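Local atomic coordinates of probable protein phosphatase 2C 50 (Oryza sativa subsp. japonica, PDB entry 5ZCG), a protein that probably removes phosphate from phosphoserine and phosphothreonine residues of target proteins, as a magnesium-dependent phosphatase of the PP2C family. Residues A[20-25]-A[55-60]; A[70-75]-A[112-117]. The protein carries 5 engineered substitutions. All coordinates share one frame; numbering follows the deposited sequence.

Contact 1 joins strands 18-28 and 53-63 at one border of an antiparallel sheet, and contact 2 packs helix 67-91 against helix 99-118 on the outer side of that sheet. Their centres lie about 14 Å apart. Along the chain they come in series, and strand 53-63 is followed directly by helix 67-91, with the magnesium ligands Asp61 and Gly62 at the end of that strand. The two contacts also touch: Phe60 CD1 is 3.5 Å from Cys72 CB, and Ser20 O is 3.1 Å from Arg73 CG. Together they sample two successive layers, sheet and helix pair, in one half of the alpha-beta-beta-alpha sandwich of PP2C phosphatases.

Contact 1 of 2, residues A[20-25]-A[55-60]; sequences SAAVPR and HLFGVF
Strands 20-23 and 55-60 run antiparallel at 177° with their axes 4.7 Å apart, Ala21 facing Gly58 and Val23 facing Leu56 as hydrogen-bonded pairs. Val23 N to Leu56 O, at 2.9 Å, is nearly straight at the hydrogen (173°), and the carbonyls of Leu56 and Gly58 also take CA-H contacts from Ala22 and Ser20. Beyond the paired residues, the imidazole of His55 takes over from the main chain: the Arg25 N-H meets ND1 in the ring plane at 3.1 Å, tying down the corner at Pro24 and Arg25. Strand 53-63 bonds on its other side to strand 143-151, while 18-28 lies at the border of this sheet of the PP2C beta-sandwich. On the face turned to the other sheet, Ala22 CB lies 3.7 Å from Phe57 CD1, and the Phe57 ring meets Trp4 edge-to-face and touches Val318. Val23 and Leu56 point to the opposite face, where both touch His77 of helix 67-91. There Phe60 has CG anti to its carbonyl carbon (chi1 -40°), which swings the ring back along its own strand: Ala21 CB reaches its edge at CE2, 3.8 Å away, while Gly58 C lies over one face, toward the rim.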
# COMPACT_ATOMS: atom_id res chain seq x y z
N SER A 20 8.49 -4.52 -9.33
CA SER A 20 9.72 -5.05 -8.78
C SER A 20 10.90 -4.30 -9.36
O SER A 20 10.81 -3.66 -10.41
CB SER A 20 9.85 -6.56 -9.05
OG SER A 20 10.08 -6.80 -10.43
N ALA A 21 12.02 -4.37 -8.65
CA ALA A 21 13.25 -3.70 -9.06
C ALA A 21 14.44 -4.60 -8.77
O ALA A 21 14.47 -5.27 -7.73
CB ALA A 21 13.44 -2.35 -8.35
N ALA A 22 15.40 -4.61 -9.69
CA ALA A 22 16.67 -5.30 -9.50
C ALA A 22 17.74 -4.45 -10.17
O ALA A 22 17.82 -4.41 -11.40
CB ALA A 22 16.63 -6.71 -10.09
N VAL A 23 18.54 -3.77 -9.37
CA VAL A 23 19.52 -2.81 -9.85
C VAL A 23 20.90 -3.24 -9.36
O VAL A 23 21.25 -3.06 -8.19
CB VAL A 23 19.19 -1.38 -9.37
CG1 VAL A 23 19.97 -0.36 -10.18
CG2 VAL A 23 17.69 -1.12 -9.46
N PRO A 24 21.70 -3.85 -10.23
CA PRO A 24 23.10 -4.13 -9.87
C PRO A 24 23.90 -2.84 -9.72
O PRO A 24 23.65 -1.85 -10.42
CB PRO A 24 23.61 -4.97 -11.05
CG PRO A 24 22.37 -5.53 -11.69
CD PRO A 24 21.31 -4.49 -11.49
N ARG A 25 24.87 -2.88 -8.81
CA ARG A 25 25.81 -1.78 -8.58
C ARG A 25 25.10 -0.43 -8.49
O ARG A 25 25.55 0.57 -9.06
CB ARG A 25 26.88 -1.76 -9.67
CG ARG A 25 27.71 -3.03 -9.74
CD ARG A 25 28.49 -3.13 -11.05
NE ARG A 25 27.61 -3.20 -12.21
CZ ARG A 25 27.12 -4.33 -12.72
NH1 ARG A 25 27.43 -5.50 -12.19
NH2 ARG A 25 26.33 -4.28 -13.79
N HIS A 55 24.07 -4.00 -4.67
CA HIS A 55 22.93 -4.14 -5.56
C HIS A 55 21.65 -4.04 -4.76
O HIS A 55 21.61 -4.39 -3.58
CB HIS A 55 22.97 -5.47 -6.31
CG HIS A 55 24.34 -6.06 -6.43
ND1 HIS A 55 25.33 -5.48 -7.18
CD2 HIS A 55 24.88 -7.16 -5.87
CE1 HIS A 55 26.43 -6.20 -7.09
NE2 HIS A 55 26.18 -7.23 -6.30
N LEU A 56 20.58 -3.56 -5.39
CA LEU A 56 19.31 -3.39 -4.70
C LEU A 56 18.24 -4.25 -5.35
O LEU A 56 18.11 -4.26 -6.58
CB LEU A 56 18.88 -1.92 -4.68
CG LEU A 56 17.78 -1.62 -3.65
CD1 LEU A 56 18.33 -1.74 -2.24
CD2 LEU A 56 17.17 -0.26 -3.86
N PHE A 57 17.50 -4.99 -4.54
CA PHE A 57 16.34 -5.75 -4.99
C PHE A 57 15.12 -5.28 -4.22
O PHE A 57 15.21 -4.97 -3.03
CB PHE A 57 16.54 -7.26 -4.81
CG PHE A 57 17.77 -7.78 -5.49
CD1 PHE A 57 17.72 -8.16 -6.83
CD2 PHE A 57 18.97 -7.88 -4.81
CE1 PHE A 57 18.85 -8.63 -7.46
CE2 PHE A 57 20.10 -8.36 -5.44
CZ PHE A 57 20.05 -8.73 -6.77
N GLY A 58 13.99 -5.18 -4.90
CA GLY A 58 12.81 -4.68 -4.23
C GLY A 58 11.52 -5.23 -4.81
O GLY A 58 11.40 -5.42 -6.02
N VAL A 59 10.55 -5.47 -3.94
CA VAL A 59 9.20 -5.84 -4.35
C VAL A 59 8.23 -4.83 -3.75
O VAL A 59 8.28 -4.55 -2.54
CB VAL A 59 8.85 -7.28 -3.92
CG1 VAL A 59 7.35 -7.56 -4.13
CG2 VAL A 59 9.70 -8.27 -4.71
N PHE A 60 7.36 -4.28 -4.60
CA PHE A 60 6.45 -3.21 -4.24
C PHE A 60 5.04 -3.64 -4.62
O PHE A 60 4.70 -3.71 -5.80
CB PHE A 60 6.84 -1.91 -4.95
CG PHE A 60 8.32 -1.68 -5.00
CD1 PHE A 60 8.99 -1.16 -3.91
CD2 PHE A 60 9.05 -2.02 -6.13
CE1 PHE A 60 10.36 -0.97 -3.94
CE2 PHE A 60 10.42 -1.84 -6.17
CZ PHE A 60 11.07 -1.30 -5.08

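Contact 2 of 2, residues A[70-75]-A[112-117]; sequences NYCRER and QRVDDE
Glu117 receives two side chains from helix 67-91, Tyr71 and Arg75, on a single carboxylate, which takes both a salt bridge and a tyrosine hydroxyl. Arg75 grips it side-on through two nitrogens: Arg75 NE reaches Glu117 OE2 at 3.1 Å on the syn lone pair of that oxygen, and Arg75 NH2 reaches Glu117 OE1, also on the syn side, at 2.8 Å. The fit is not flat, since the guanidinium and carboxylate planes are 35° apart. Tyr71 OH donates to the same oxygen, so OE2 appears to take two donors; the modelled separation of 2.4 Å between Tyr71 OH and Glu117 OE2 is very short, and its geometry is doubtful. The phenol ring and carboxylate are turned 81° from one another, with OE2 at the ring edge. As Glu117 is buried, the arginine probably offsets its charge and favours the ionised form.

The two helices belong to the helical layer that covers one sheet of the PP2C sandwich. The axes of segments 70-75 and 112-117 pass 10.9 Å apart, at 130° between their N-to-C directions, a distance bridged by long side chains.

Apolar packing comes from Val114. Its CG1, anti to the backbone N, lies at the edge of the Tyr71 ring, 4.1 Å from CD2, and 4.2 Å from Cys72 SG. Val114 also touches Ile76 and Val79, one and two turns beyond Cys72.

Within helix 67-91, Arg75 CG lies over one face of the Tyr71 ring, toward its rim, and bends at chi2 and chi3 bring the guanidinium round to Glu117. Arg124 touches both Tyr71 and Glu117.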
# COMPACT_ATOMS: atom_id res chain seq x y z
N ASN A 70 4.84 1.45 -9.05
CA ASN A 70 5.75 1.77 -10.15
C ASN A 70 6.67 2.93 -9.79
O ASN A 70 7.86 2.92 -10.13
CB ASN A 70 4.95 2.11 -11.41
CG ASN A 70 4.28 0.90 -12.02
OD1 ASN A 70 4.65 -0.24 -11.72
ND2 ASN A 70 3.30 1.13 -12.87
N TYR A 71 6.13 3.93 -9.09
CA TYR A 71 6.97 5.03 -8.64
C TYR A 71 8.06 4.52 -7.69
O TYR A 71 9.21 4.98 -7.76
CB TYR A 71 6.13 6.11 -7.96
CG TYR A 71 6.90 7.38 -7.73
CD1 TYR A 71 7.06 8.31 -8.75
CD2 TYR A 71 7.50 7.65 -6.51
CE1 TYR A 71 7.78 9.47 -8.56
CE2 TYR A 71 8.23 8.81 -6.30
CZ TYR A 71 8.35 9.72 -7.33
OH TYR A 71 9.07 10.87 -7.13
N CYS A 72 7.72 3.57 -6.82
CA CYS A 72 8.74 3.01 -5.93
C CYS A 72 9.80 2.28 -6.73
O CYS A 72 11.00 2.49 -6.52
CB CYS A 72 8.09 2.08 -4.91
SG CYS A 72 7.16 2.93 -3.62
N ARG A 73 9.37 1.46 -7.70
CA ARG A 73 10.31 0.75 -8.57
C ARG A 73 11.28 1.71 -9.24
O ARG A 73 12.46 1.39 -9.40
CB ARG A 73 9.55 -0.06 -9.63
CG ARG A 73 10.43 -0.57 -10.76
CD ARG A 73 9.63 -1.12 -11.94
NE ARG A 73 8.98 -0.05 -12.70
CZ ARG A 73 7.77 -0.15 -13.24
NH1 ARG A 73 7.06 -1.26 -13.11
NH2 ARG A 73 7.27 0.88 -13.92
N GLU A 74 10.80 2.89 -9.65
CA GLU A 74 11.67 3.82 -10.37
C GLU A 74 12.48 4.73 -9.45
O GLU A 74 13.55 5.21 -9.87
CB GLU A 74 10.84 4.68 -11.33
CG GLU A 74 10.02 3.87 -12.33
CD GLU A 74 10.85 3.38 -13.51
OE1 GLU A 74 10.29 2.68 -14.38
OE2 GLU A 74 12.06 3.69 -13.56
N ARG A 75 12.04 4.99 -8.22
CA ARG A 75 12.62 6.04 -7.41
C ARG A 75 13.37 5.58 -6.17
O ARG A 75 14.27 6.30 -5.72
CB ARG A 75 11.54 7.04 -6.97
CG ARG A 75 11.24 8.11 -8.00
CD ARG A 75 12.48 8.94 -8.31
NE ARG A 75 12.75 9.93 -7.27
CZ ARG A 75 13.72 10.84 -7.35
NH1 ARG A 75 14.50 10.88 -8.42
NH2 ARG A 75 13.90 11.71 -6.36
N GLN A 112 10.69 7.92 3.61
CA GLN A 112 9.90 9.11 3.87
C GLN A 112 9.98 10.08 2.70
O GLN A 112 8.99 10.75 2.38
CB GLN A 112 10.36 9.78 5.16
CG GLN A 112 9.56 11.01 5.56
CD GLN A 112 8.11 10.67 5.89
OE1 GLN A 112 7.83 10.00 6.88
NE2 GLN A 112 7.19 11.14 5.05
N ARG A 113 11.15 10.19 2.07
CA ARG A 113 11.30 11.10 0.94
C ARG A 113 10.48 10.62 -0.25
O ARG A 113 9.82 11.41 -0.93
CB ARG A 113 12.77 11.23 0.57
CG ARG A 113 13.03 11.87 -0.79
CD ARG A 113 12.91 13.39 -0.74
NE ARG A 113 13.51 13.94 0.48
CZ ARG A 113 14.81 14.12 0.66
NH1 ARG A 113 15.67 13.79 -0.30
NH2 ARG A 113 15.26 14.63 1.80
N VAL A 114 10.51 9.31 -0.52
CA VAL A 114 9.67 8.78 -1.60
C VAL A 114 8.20 9.01 -1.27
O VAL A 114 7.41 9.41 -2.14
CB VAL A 114 9.99 7.30 -1.85
CG1 VAL A 114 8.95 6.68 -2.78
CG2 VAL A 114 11.38 7.16 -2.44
N ASP A 115 7.80 8.78 -0.01
CA ASP A 115 6.42 9.03 0.38
C ASP A 115 6.03 10.49 0.15
O ASP A 115 4.96 10.79 -0.40
CB ASP A 115 6.21 8.64 1.85
CG ASP A 115 4.75 8.70 2.28
OD1 ASP A 115 3.97 7.81 1.87
OD2 ASP A 115 4.39 9.63 3.03
N ASP A 116 6.91 11.42 0.55
CA ASP A 116 6.64 12.85 0.38
C ASP A 116 6.55 13.22 -1.10
O ASP A 116 5.76 14.10 -1.47
CB ASP A 116 7.74 13.67 1.06
CG ASP A 116 7.59 13.72 2.57
OD1 ASP A 116 6.46 13.51 3.07
OD2 ASP A 116 8.60 13.99 3.25
N GLU A 117 7.35 12.57 -1.94
CA GLU A 117 7.24 12.81 -3.38
C GLU A 117 5.91 12.30 -3.91
O GLU A 117 5.28 12.96 -4.74
CB GLU A 117 8.40 12.14 -4.11
CG GLU A 117 9.75 12.80 -3.86
CD GLU A 117 10.88 12.12 -4.60
OE1 GLU A 117 12.04 12.55 -4.44
OE2 GLU A 117 10.62 11.14 -5.33